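Local coordinates for xylanase and alpha-amylase inhibitor protein (Scadoxus multiflorus, PDB 3MU7) that inhibits xylanases and alpha-amylases, and is built on the TIM-barrel fold of family 18 glycosyl hydrolases, at residues Y81-R86 with N90-Y95; I121-E126 with S131-L136; G216-A219 with A223-S226; T232-S237 with S262-K267. One frame throughout, in Å; residues are numbered along the deposited sequence.

Contact 1: residues Y81-R86 with N90-Y95; sequences YSLDSR and NDLAVY. With PEG (di(hydroxyethyl)ether), chain D; PEG (di(hydroxyethyl)ether), chain C.
Arg-86 and Asn-90 make the first turn of helix 86-101, and Leu-83 of the loop that leads into it from strand 69-76 folds back over the next turn to meet Leu-92. The turn is closed by Asn-90 N, which donates to Arg-86 O at 3.0 Å with a nearly straight N-H...O angle of 171°. Ahead of it, Ser-85 holds the N-cap position, a natural place for a small hydroxyl residue: its OG accepts from the backbone N of Asp-88. Arg-86 N, which has no earlier helical carbonyl to bind, donates to O2 of the chain D di(hydroxyethyl)ether at 2.9 Å. Its side chain bends at chi3 (56°), and NH1 reaches O1 of the chain C molecule at 3.1 Å, in the guanidinium plane. Both probably come from the crystallisation liquor. The apolar part of the contact is slight: Leu-83 CD1 touches Leu-92 CD2 at 4.0 Å, the two side chains crossing at about a right angle. Leucine suits this buried seam, offering branched apolar ends to Phe-38, which packs on both. Leu-92 reaches Leu-35 of strand 29-37, while Tyr-133 of helix 133-144 lies against Leu-83, so the loop is wedged between neighbouring elements of the barrel.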
loop_
_atom_site.group_PDB
_atom_site.type_symbol
_atom_site.label_atom_id
_atom_site.label_comp_id
_atom_site.label_asym_id
_atom_site.label_seq_id
_atom_site.Cartn_x
_atom_site.Cartn_y
_atom_site.Cartn_z
ATOM N N TYR A 81 -13.166 -3.024 -10.340
ATOM C CA TYR A 81 -12.409 -1.874 -10.773
ATOM C C TYR A 81 -11.707 -2.187 -12.073
ATOM O O TYR A 81 -11.225 -3.303 -12.281
ATOM C CB TYR A 81 -11.431 -1.396 -9.693
ATOM C CG TYR A 81 -10.348 -2.368 -9.281
ATOM C CD1 TYR A 81 -9.134 -2.424 -9.971
ATOM C CD2 TYR A 81 -10.518 -3.197 -8.175
ATOM C CE1 TYR A 81 -8.127 -3.292 -9.581
ATOM C CE2 TYR A 81 -9.518 -4.077 -7.775
ATOM C CZ TYR A 81 -8.318 -4.118 -8.483
ATOM O OH TYR A 81 -7.312 -4.970 -8.089
ATOM N N SER A 82 -11.681 -1.199 -12.953
ATOM C CA SER A 82 -10.983 -1.309 -14.218
ATOM C C SER A 82 -10.696 0.092 -14.694
ATOM O O SER A 82 -11.272 1.059 -14.201
ATOM C CB SER A 82 -11.826 -2.061 -15.250
ATOM O OG SER A 82 -13.003 -1.349 -15.549
ATOM N N LEU A 83 -9.797 0.195 -15.659
ATOM C CA LEU A 83 -9.356 1.479 -16.125
ATOM C C LEU A 83 -8.968 1.353 -17.584
ATOM O O LEU A 83 -7.834 1.638 -17.973
ATOM C CB LEU A 83 -8.179 1.946 -15.266
ATOM C CG LEU A 83 -8.098 3.462 -15.178
ATOM C CD1 LEU A 83 -9.108 4.019 -14.191
ATOM C CD2 LEU A 83 -6.690 3.875 -14.817
ATOM N N ASP A 84 -9.934 0.930 -18.387
ATOM C CA ASP A 84 -9.701 0.627 -19.798
ATOM C C ASP A 84 -9.595 1.853 -20.716
ATOM O O ASP A 84 -8.852 1.804 -21.697
ATOM C CB ASP A 84 -10.760 -0.351 -20.325
ATOM C CG ASP A 84 -10.680 -1.723 -19.667
ATOM O OD1 ASP A 84 -9.558 -2.210 -19.406
ATOM O OD2 ASP A 84 -11.747 -2.322 -19.422
ATOM N N SER A 85 -10.327 2.934 -20.430
ATOM C CA SER A 85 -10.287 4.116 -21.311
ATOM C C SER A 85 -9.426 5.244 -20.752
ATOM O O SER A 85 -9.222 5.342 -19.542
ATOM C CB SER A 85 -11.693 4.644 -21.624
ATOM O OG SER A 85 -12.206 5.439 -20.565
ATOM N N ARG A 86 -8.940 6.106 -21.638
ATOM C CA ARG A 86 -8.194 7.288 -21.222
ATOM C C ARG A 86 -9.049 8.186 -20.345
ATOM O O ARG A 86 -8.564 8.742 -19.358
ATOM C CB ARG A 86 -7.675 8.065 -22.430
ATOM C CG ARG A 86 -6.565 7.354 -23.186
ATOM C CD ARG A 86 -6.047 8.189 -24.354
ATOM N NE ARG A 86 -5.584 9.511 -23.934
ATOM C CZ ARG A 86 -4.337 9.797 -23.563
ATOM N NH1 ARG A 86 -3.402 8.857 -23.551
ATOM N NH2 ARG A 86 -4.027 11.032 -23.197
ATOM N N ASN A 90 -8.338 9.855 -16.528
ATOM C CA ASN A 90 -8.550 11.271 -16.219
ATOM C C ASN A 90 -9.529 11.422 -15.056
ATOM O O ASN A 90 -9.272 12.130 -14.089
ATOM C CB ASN A 90 -9.097 11.971 -17.478
ATOM C CG ASN A 90 -9.267 13.500 -17.332
ATOM O OD1 ASN A 90 -8.459 14.196 -16.687
ATOM N ND2 ASN A 90 -10.254 14.041 -18.066
ATOM N N ASP A 91 -10.659 10.730 -15.163
ATOM C CA ASP A 91 -11.720 10.826 -14.173
ATOM C C ASP A 91 -11.248 10.404 -12.795
ATOM O O ASP A 91 -11.503 11.084 -11.802
ATOM C CB ASP A 91 -12.916 9.968 -14.585
ATOM C CG ASP A 91 -13.603 10.475 -15.831
ATOM O OD1 ASP A 91 -13.347 11.627 -16.235
ATOM O OD2 ASP A 91 -14.391 9.699 -16.405
ATOM N N LEU A 92 -10.565 9.268 -12.730
ATOM C CA LEU A 92 -10.077 8.799 -11.450
ATOM C C LEU A 92 -9.008 9.731 -10.880
ATOM O O LEU A 92 -9.024 10.030 -9.690
ATOM C CB LEU A 92 -9.571 7.359 -11.544
ATOM C CG LEU A 92 -9.154 6.706 -10.216
ATOM C CD1 LEU A 92 -10.288 6.733 -9.187
ATOM C CD2 LEU A 92 -8.682 5.276 -10.447
ATOM N N ALA A 93 -8.095 10.215 -11.728
ATOM C CA ALA A 93 -7.062 11.142 -11.268
ATOM C C ALA A 93 -7.662 12.400 -10.647
ATOM O O ALA A 93 -7.272 12.812 -9.558
ATOM C CB ALA A 93 -6.116 11.508 -12.397
ATOM N N VAL A 94 -8.628 13.000 -11.338
ATOM C CA VAL A 94 -9.265 14.225 -10.851
ATOM C C VAL A 94 -10.053 13.958 -9.569
ATOM O O VAL A 94 -9.970 14.725 -8.608
ATOM C CB VAL A 94 -10.154 14.863 -11.943
ATOM C CG1 VAL A 94 -11.015 15.996 -11.386
ATOM C CG2 VAL A 94 -9.283 15.375 -13.087
ATOM N N TYR A 95 -10.793 12.855 -9.550
ATOM C CA TYR A 95 -11.559 12.474 -8.365
ATOM C C TYR A 95 -10.654 12.327 -7.142
ATOM O O TYR A 95 -10.953 12.863 -6.072
ATOM C CB TYR A 95 -12.311 11.173 -8.642
ATOM C CG TYR A 95 -12.941 10.529 -7.429
ATOM C CD1 TYR A 95 -14.174 10.973 -6.934
ATOM C CD2 TYR A 95 -12.314 9.468 -6.773
ATOM C CE1 TYR A 95 -14.752 10.379 -5.811
ATOM C CE2 TYR A 95 -12.893 8.873 -5.665
ATOM C CZ TYR A 95 -14.100 9.333 -5.192
ATOM O OH TYR A 95 -14.650 8.726 -4.091
HETATM C C1 PEG D . -11.230 7.329 -24.704
HETATM O O1 PEG D . -11.409 7.842 -23.377
HETATM C C2 PEG D . -9.779 6.883 -24.910
HETATM O O2 PEG D . -9.515 5.563 -24.399
HETATM C C1 PEG C . -0.294 8.636 -21.829
HETATM O O1 PEG C . -0.306 8.999 -23.158
HETATM C C2 PEG C . 0.647 7.504 -21.648
HETATM O O2 PEG C . -0.210 6.505 -21.365
#

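Contact 2: residues I121-E126 with S131-L136; sequences IDFHIE and SQYQLL
Ile-125 and Tyr-133 face each other with CA atoms 8.9 Å apart where strand 120-125 meets the first turn of helix 133-144, the opening of a beta-alpha-beta unit that continues into strand 151-154. The strand's alternation turns Phe-123 and Ile-125 to the helix, while Asp-122 and His-124 project into the barrel. Tyr-133 lays one ring face on Ile-125: CG1 stands 3.9 Å from the ring centroid, 19° off the normal, in a CH-pi contact. With CG1 beside the backbone N (chi1 -53°), Ile-125 straddles that face, CG2 reaching Tyr-133 CE1 at 3.5 Å and CD1 reaching CE2 on the other rim, also at 3.5 Å. A beta-branched residue thus covers a flat ring with three carbons. Phe-123 goes to the next turn, its CZ 3.7 Å from Leu-136 CD2, and in its own plane the ring edge meets Tyr-133 O, 3.9 Å from CE1. Replacing Tyr-133 by alanine would probably open a gap over Ile-125 and leave Tyr-81 and Phe-38, which pack on the same ring, with less support. The contact is essentially apolar, complementary shape and a CH-pi contact rather than charge pairing joining strand and helix.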
loop_
_atom_site.group_PDB
_atom_site.type_symbol
_atom_site.label_atom_id
_atom_site.label_comp_id
_atom_site.label_asym_id
_atom_site.label_seq_id
_atom_site.Cartn_x
_atom_site.Cartn_y
_atom_site.Cartn_z
ATOM N N ILE A 121 -1.345 8.141 -2.724
ATOM C CA ILE A 121 -2.168 7.100 -3.326
ATOM C C ILE A 121 -1.328 5.861 -3.569
ATOM O O ILE A 121 -0.226 5.947 -4.118
ATOM C CB ILE A 121 -2.776 7.571 -4.684
ATOM C CG1 ILE A 121 -3.591 8.870 -4.535
ATOM C CG2 ILE A 121 -3.579 6.447 -5.350
ATOM C CD1 ILE A 121 -4.797 8.767 -3.617
ATOM N N ASP A 122 -1.878 4.719 -3.173
ATOM C CA ASP A 122 -1.245 3.420 -3.349
ATOM C C ASP A 122 -1.958 2.639 -4.452
ATOM O O ASP A 122 -3.175 2.458 -4.406
ATOM C CB ASP A 122 -1.318 2.660 -2.024
ATOM C CG ASP A 122 -0.791 1.251 -2.117
ATOM O OD1 ASP A 122 0.416 1.083 -2.388
ATOM O OD2 ASP A 122 -1.581 0.312 -1.886
ATOM N N PHE A 123 -1.197 2.182 -5.443
ATOM C CA PHE A 123 -1.736 1.407 -6.571
ATOM C C PHE A 123 -1.674 -0.078 -6.213
ATOM O O PHE A 123 -0.629 -0.726 -6.380
ATOM C CB PHE A 123 -0.896 1.627 -7.836
ATOM C CG PHE A 123 -1.158 2.920 -8.575
ATOM C CD1 PHE A 123 -1.282 2.903 -9.961
ATOM C CD2 PHE A 123 -1.244 4.146 -7.912
ATOM C CE1 PHE A 123 -1.480 4.086 -10.685
ATOM C CE2 PHE A 123 -1.452 5.330 -8.630
ATOM C CZ PHE A 123 -1.570 5.296 -10.019
ATOM N N HIS A 124 -2.777 -0.630 -5.726
ATOM C CA HIS A 124 -2.854 -2.066 -5.403
ATOM C C HIS A 124 -3.676 -2.753 -6.503
ATOM O O HIS A 124 -4.731 -3.349 -6.259
ATOM C CB HIS A 124 -3.470 -2.258 -4.009
ATOM C CG HIS A 124 -3.305 -3.636 -3.432
ATOM N ND1 HIS A 124 -2.556 -3.869 -2.299
ATOM C CD2 HIS A 124 -3.805 -4.839 -3.806
ATOM C CE1 HIS A 124 -2.599 -5.157 -2.002
ATOM N NE2 HIS A 124 -3.350 -5.767 -2.899
ATOM N N ILE A 125 -3.171 -2.659 -7.728
ATOM C CA ILE A 125 -3.875 -3.151 -8.908
ATOM C C ILE A 125 -3.543 -4.618 -9.108
ATOM O O ILE A 125 -2.408 -4.966 -9.446
ATOM C CB ILE A 125 -3.523 -2.317 -10.162
ATOM C CG1 ILE A 125 -3.751 -0.814 -9.912
ATOM C CG2 ILE A 125 -4.285 -2.827 -11.384
ATOM C CD1 ILE A 125 -5.133 -0.438 -9.356
ATOM N N GLU A 126 -4.547 -5.465 -8.903
ATOM C CA GLU A 126 -4.355 -6.906 -8.860
ATOM C C GLU A 126 -4.912 -7.623 -10.090
ATOM O O GLU A 126 -4.710 -8.825 -10.247
ATOM C CB GLU A 126 -4.962 -7.467 -7.566
ATOM C CG GLU A 126 -4.515 -8.885 -7.206
ATOM C CD GLU A 126 -3.021 -8.992 -6.805
ATOM O OE1 GLU A 126 -2.593 -8.277 -5.841
ATOM O OE2 GLU A 126 -2.325 -9.778 -7.415
ATOM N N SER A 131 -3.559 -1.628 -18.691
ATOM C CA SER A 131 -4.734 -0.808 -18.993
ATOM C C SER A 131 -4.276 0.645 -19.277
ATOM O O SER A 131 -3.402 0.911 -20.005
ATOM C CB SER A 131 -5.733 -0.822 -17.727
ATOM O OG SER A 131 -5.971 -2.183 -17.372
ATOM N N GLN A 132 -4.920 1.542 -18.570
ATOM C CA GLN A 132 -4.559 2.963 -18.622
ATOM C C GLN A 132 -3.950 3.460 -17.308
ATOM O O GLN A 132 -3.973 4.658 -17.010
ATOM C CB GLN A 132 -5.746 3.831 -19.054
ATOM C CG GLN A 132 -6.229 3.549 -20.478
ATOM C CD GLN A 132 -5.279 4.052 -21.565
ATOM O OE1 GLN A 132 -4.353 4.816 -21.306
ATOM N NE2 GLN A 132 -5.532 3.638 -22.805
ATOM N N TYR A 133 -3.392 2.538 -16.531
ATOM C CA TYR A 133 -2.769 2.915 -15.259
ATOM C C TYR A 133 -1.538 3.810 -15.415
ATOM O O TYR A 133 -1.269 4.634 -14.540
ATOM C CB TYR A 133 -2.478 1.688 -14.387
ATOM C CG TYR A 133 -3.749 1.063 -13.864
ATOM C CD1 TYR A 133 -4.230 -0.129 -14.389
ATOM C CD2 TYR A 133 -4.479 1.687 -12.853
ATOM C CE1 TYR A 133 -5.421 -0.687 -13.916
ATOM C CE2 TYR A 133 -5.664 1.146 -12.384
ATOM C CZ TYR A 133 -6.116 -0.041 -12.909
ATOM O OH TYR A 133 -7.287 -0.570 -12.425
ATOM N N GLN A 134 -0.814 3.678 -16.529
ATOM C CA GLN A 134 0.283 4.599 -16.808
ATOM C C GLN A 134 -0.231 6.036 -16.943
ATOM O O GLN A 134 0.342 6.952 -16.362
ATOM C CB GLN A 134 1.085 4.169 -18.041
ATOM C CG GLN A 134 2.219 5.126 -18.421
ATOM C CD GLN A 134 3.379 5.133 -17.439
ATOM O OE1 GLN A 134 3.429 4.352 -16.492
ATOM N NE2 GLN A 134 4.327 6.023 -17.667
ATOM N N LEU A 135 -1.310 6.230 -17.696
ATOM C CA LEU A 135 -1.913 7.556 -17.816
ATOM C C LEU A 135 -2.414 8.085 -16.466
ATOM O O LEU A 135 -2.224 9.253 -16.154
ATOM C CB LEU A 135 -3.038 7.563 -18.856
ATOM C CG LEU A 135 -3.750 8.901 -19.101
ATOM C CD1 LEU A 135 -2.795 10.006 -19.544
ATOM C CD2 LEU A 135 -4.865 8.726 -20.114
ATOM N N LEU A 136 -3.045 7.223 -15.670
ATOM C CA LEU A 136 -3.478 7.618 -14.338
ATOM C C LEU A 136 -2.291 8.119 -13.514
ATOM O O LEU A 136 -2.360 9.190 -12.905
ATOM C CB LEU A 136 -4.153 6.452 -13.620
ATOM C CG LEU A 136 -4.524 6.701 -12.154
ATOM C CD1 LEU A 136 -5.586 7.787 -12.024
ATOM C CD2 LEU A 136 -5.003 5.420 -11.511
#

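Contact 3: residues G216-A219 with A223-S226; sequences GFPA and AAGS
Pro-218, the last residue of strand 213-218, turns the CB-CG side of its ring to Ala-223 and Ala-224 of the loop that follows. Its conformation is largely set by the ring itself: phi is held at -72°, psi of 143° keeps the chain extended, and the C-gamma-exo pucker fixes where CG stands. From there CG meets the methyl of Ala-224 at 3.7 Å, and Pro-218 CB lies almost as near, 3.9 Å from the same Ala-224 CB, so that one methyl sits against a C-C bond of the ring rather than a single atom. Ala-223 CB lies 4.3 Å from Pro-218 CB, and that methyl also stands 4.2 Å from Ala-219 N. The two methyls of consecutive residues can both point to the strand because the backbone changes from a helical-type conformation at Ala-223 to an extended one at Ala-224 (psi 159°).

Alanine suits these places: with no rotatable side chain, it lets the loop backbone come close, the CA atoms of Pro-218 and Ala-223 being 5.7 Å apart. Proline has no N-H to offer a neighbouring strand, which is compatible with a place at the strand's end. Beyond the pair, Pro-218 also packs on Tyr-182, Ala-224 on Asn-183 and Ala-223 on Trp-258 of helix 256-262. Folding back of a loop upon the end of its own parallel strand, before the chain enters helix 231-242, belongs to the beta-to-alpha connections of a TIM barrel.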
loop_
_atom_site.group_PDB
_atom_site.type_symbol
_atom_site.label_atom_id
_atom_site.label_comp_id
_atom_site.label_asym_id
_atom_site.label_seq_id
_atom_site.Cartn_x
_atom_site.Cartn_y
_atom_site.Cartn_z
ATOM N N GLY A 216 6.873 -6.985 1.449
ATOM C CA GLY A 216 5.547 -7.247 2.003
ATOM C C GLY A 216 5.406 -8.671 2.489
ATOM O O GLY A 216 5.665 -9.623 1.739
ATOM N N PHE A 217 4.972 -8.805 3.739
ATOM C CA PHE A 217 4.771 -10.104 4.376
ATOM C C PHE A 217 3.403 -10.192 5.043
ATOM O O PHE A 217 2.874 -9.178 5.497
ATOM C CB PHE A 217 5.824 -10.345 5.456
ATOM C CG PHE A 217 7.198 -10.575 4.924
ATOM C CD1 PHE A 217 8.173 -9.605 5.054
ATOM C CD2 PHE A 217 7.527 -11.772 4.296
ATOM C CE1 PHE A 217 9.467 -9.817 4.552
ATOM C CE2 PHE A 217 8.817 -11.991 3.793
ATOM C CZ PHE A 217 9.781 -11.011 3.927
ATOM N N PRO A 218 2.840 -11.411 5.155
ATOM C CA PRO A 218 1.624 -11.584 5.955
ATOM C C PRO A 218 1.934 -11.472 7.442
ATOM O O PRO A 218 2.976 -11.941 7.899
ATOM C CB PRO A 218 1.170 -13.014 5.628
ATOM C CG PRO A 218 2.005 -13.468 4.476
ATOM C CD PRO A 218 3.264 -12.668 4.513
ATOM N N ALA A 219 1.023 -10.873 8.202
ATOM C CA ALA A 219 1.240 -10.661 9.630
ATOM C C ALA A 219 0.891 -11.882 10.487
ATOM O O ALA A 219 1.221 -11.916 11.673
ATOM C CB ALA A 219 0.482 -9.426 10.109
ATOM N N ALA A 223 -3.556 -14.745 7.469
ATOM C CA ALA A 223 -3.706 -13.490 6.724
ATOM C C ALA A 223 -3.518 -13.646 5.218
ATOM O O ALA A 223 -3.931 -12.778 4.451
ATOM C CB ALA A 223 -2.746 -12.437 7.266
ATOM N N ALA A 224 -2.874 -14.734 4.805
ATOM C CA ALA A 224 -2.622 -15.020 3.396
ATOM C C ALA A 224 -2.739 -16.519 3.165
ATOM O O ALA A 224 -2.612 -17.301 4.107
ATOM C CB ALA A 224 -1.241 -14.526 2.993
ATOM N N GLY A 225 -2.971 -16.912 1.914
ATOM C CA GLY A 225 -3.057 -18.324 1.539
ATOM C C GLY A 225 -1.746 -19.059 1.691
ATOM O O GLY A 225 -1.730 -20.258 1.983
ATOM N N SER A 226 -0.647 -18.337 1.483
ATOM C CA SER A 226 0.699 -18.883 1.605
ATOM C C SER A 226 1.698 -17.739 1.737
ATOM O O SER A 226 1.369 -16.581 1.460
ATOM C CB SER A 226 1.049 -19.752 0.389
ATOM O OG SER A 226 1.075 -18.984 -0.801
#

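Contact 4: residues T232-S237 with S262-K267; sequences TKVKFS and SQFSNK
Lys-235 sends its chain to Lys-267 by starting beside its own backbone N, running out extended and then bending at chi3, where an angle of 96° departs from a staggered value. In Phe-264, CG stands anti to the backbone N (chi1 -166°), which carries the ring to Val-234. There Phe-264 CZ meets Val-234 CG2 at 4.1 Å, the methyl lying at the ring edge near its plane. The compact valine suits a helix face met by an aromatic edge.

Lys-235 NZ donates to Lys-267 O at 2.8 Å, in the carbonyl plane, with a C=O...N angle of 159°. The lysine's long chain suits the span between helices 231-242 and 264-269. At the start of the second helix, Ser-262 OG accepts from Phe-264 N at 3.1 Å in an ST turn. A methionine in place of Lys-235 is likely to leave Lys-267 O without its ammonium donor and remove this hydrogen bond between the two helices.

Lys-267 directs its own ammonium elsewhere, its NZ 10.2 Å from Lys-235 NZ, so repulsion between the two ammonium groups is probably slight. A carbonyl near a helix C-terminus is probably a favourable acceptor for a cation, since the helix dipole is negative there.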
loop_
_atom_site.group_PDB
_atom_site.type_symbol
_atom_site.label_atom_id
_atom_site.label_comp_id
_atom_site.label_asym_id
_atom_site.label_seq_id
_atom_site.Cartn_x
_atom_site.Cartn_y
_atom_site.Cartn_z
ATOM N N THR A 232 10.962 -13.882 13.531
ATOM C CA THR A 232 12.385 -14.167 13.830
ATOM C C THR A 232 13.118 -14.619 12.573
ATOM O O THR A 232 14.318 -14.337 12.469
ATOM C CB THR A 232 12.523 -15.280 14.888
ATOM O OG1 THR A 232 11.917 -14.836 16.117
ATOM C CG2 THR A 232 13.946 -15.376 15.102
ATOM N N LYS A 233 12.483 -15.301 11.648
ATOM C CA LYS A 233 13.079 -15.704 10.431
ATOM C C LYS A 233 13.307 -14.482 9.507
ATOM O O LYS A 233 14.282 -14.401 8.811
ATOM C CB LYS A 233 12.314 -16.770 9.729
ATOM C CG LYS A 233 12.309 -18.098 10.451
ATOM C CD LYS A 233 11.651 -19.222 9.666
ATOM C CE LYS A 233 11.674 -20.515 10.381
ATOM N NZ LYS A 233 11.056 -21.630 9.606
ATOM N N VAL A 234 12.317 -13.559 9.455
ATOM C CA VAL A 234 12.551 -12.369 8.634
ATOM C C VAL A 234 13.787 -11.596 9.162
ATOM O O VAL A 234 14.641 -11.230 8.366
ATOM C CB VAL A 234 11.283 -11.454 8.706
ATOM C CG1 VAL A 234 11.567 -10.139 7.933
ATOM C CG2 VAL A 234 10.040 -12.129 8.087
ATOM N N LYS A 235 13.860 -11.413 10.460
ATOM C CA LYS A 235 14.991 -10.699 11.024
ATOM C C LYS A 235 16.328 -11.410 10.729
ATOM O O LYS A 235 17.331 -10.773 10.391
ATOM C CB LYS A 235 14.809 -10.508 12.545
ATOM C CG LYS A 235 13.648 -9.628 12.913
ATOM C CD LYS A 235 13.317 -9.914 14.395
ATOM C CE LYS A 235 13.963 -8.952 15.234
ATOM N NZ LYS A 235 13.415 -8.915 16.655
ATOM N N PHE A 236 16.339 -12.696 10.912
ATOM C CA PHE A 236 17.582 -13.445 10.768
ATOM C C PHE A 236 18.024 -13.609 9.348
ATOM O O PHE A 236 19.202 -13.445 8.982
ATOM C CB PHE A 236 17.431 -14.842 11.393
ATOM C CG PHE A 236 18.656 -15.658 11.315
ATOM C CD1 PHE A 236 19.710 -15.463 12.250
ATOM C CD2 PHE A 236 18.771 -16.608 10.390
ATOM C CE1 PHE A 236 20.868 -16.289 12.207
ATOM C CE2 PHE A 236 19.960 -17.422 10.329
ATOM C CZ PHE A 236 21.005 -17.270 11.314
ATOM N N SER A 237 17.056 -13.934 8.435
ATOM C CA SER A 237 17.372 -14.352 7.063
ATOM C C SER A 237 17.174 -13.327 6.075
ATOM O O SER A 237 17.877 -13.414 5.003
ATOM C CB SER A 237 16.461 -15.460 6.620
ATOM O OG SER A 237 16.577 -16.587 7.377
ATOM N N SER A 262 -1.388 -10.973 16.085
ATOM C CA SER A 262 -0.134 -11.714 16.101
ATOM C C SER A 262 1.016 -10.997 16.781
ATOM O O SER A 262 1.983 -11.637 17.182
ATOM C CB SER A 262 0.277 -12.018 14.670
ATOM O OG SER A 262 0.724 -10.825 14.047
ATOM N N GLN A 263 0.942 -9.700 16.902
ATOM C CA GLN A 263 2.026 -8.835 17.349
ATOM C C GLN A 263 3.319 -8.983 16.549
ATOM O O GLN A 263 4.367 -8.802 17.058
ATOM C CB GLN A 263 2.265 -8.995 18.870
ATOM C CG GLN A 263 1.068 -8.579 19.651
ATOM C CD GLN A 263 1.372 -8.422 21.120
ATOM O OE1 GLN A 263 2.230 -7.698 21.530
ATOM N NE2 GLN A 263 0.640 -9.088 21.885
ATOM N N PHE A 264 3.160 -9.310 15.259
ATOM C CA PHE A 264 4.281 -9.473 14.332
ATOM C C PHE A 264 5.198 -8.253 14.326
ATOM O O PHE A 264 6.416 -8.387 14.493
ATOM C CB PHE A 264 3.739 -9.736 12.925
ATOM C CG PHE A 264 4.768 -10.243 11.943
ATOM C CD1 PHE A 264 4.807 -11.586 11.600
ATOM C CD2 PHE A 264 5.658 -9.373 11.323
ATOM C CE1 PHE A 264 5.727 -12.056 10.676
ATOM C CE2 PHE A 264 6.583 -9.841 10.402
ATOM C CZ PHE A 264 6.616 -11.186 10.084
ATOM N N SER A 265 4.629 -7.060 14.150
ATOM C CA SER A 265 5.457 -5.852 14.121
ATOM C C SER A 265 6.127 -5.573 15.473
ATOM O O SER A 265 7.267 -5.123 15.505
ATOM C CB SER A 265 4.691 -4.625 13.625
ATOM O OG SER A 265 3.588 -4.350 14.458
ATOM N N ASN A 266 5.429 -5.836 16.581
ATOM C CA ASN A 266 6.065 -5.748 17.905
ATOM C C ASN A 266 7.318 -6.625 17.968
ATOM O O ASN A 266 8.369 -6.179 18.432
ATOM C CB ASN A 266 5.092 -6.121 19.032
ATOM C CG ASN A 266 4.174 -4.974 19.426
ATOM O OD1 ASN A 266 4.423 -3.813 19.099
ATOM N ND2 ASN A 266 3.107 -5.299 20.152
ATOM N N LYS A 267 7.210 -7.853 17.460
ATOM C CA LYS A 267 8.326 -8.804 17.458
ATOM C C LYS A 267 9.460 -8.379 16.526
ATOM O O LYS A 267 10.638 -8.519 16.871
ATOM C CB LYS A 267 7.837 -10.210 17.100
ATOM C CG LYS A 267 6.906 -10.813 18.139
ATOM C CD LYS A 267 6.347 -12.143 17.670
ATOM C CE LYS A 267 5.244 -12.631 18.589
ATOM N NZ LYS A 267 4.591 -13.851 18.042
#

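In the fold
Contacts 1 and 2 touch each other, as do 3 and 4; contact 1 lies across the chain's centre from contacts 3 and 4. Contacts 1 and 2, with centres 9 Å apart, are tied by probable hydrogen bonds between Tyr-81 OH and Glu-126 N (2.9 Å) and between Leu-83 O and Gln-132 N (3.0 Å). Contacts 3 and 4, about 13 Å apart between centres, share a bond from Ser-262 OG to Ala-219 O (2.7 Å). Contacts 2 and 3 both reach the same sheet, through segments 121-126 and 216-219, their centres about 22 Å apart; contacts 1 and 4 lie farthest apart, about 38 Å. Segment 121-126 carries the end of the family 18 DxxDxDxE signature, with His-124 probably standing where active chitinases have aspartate.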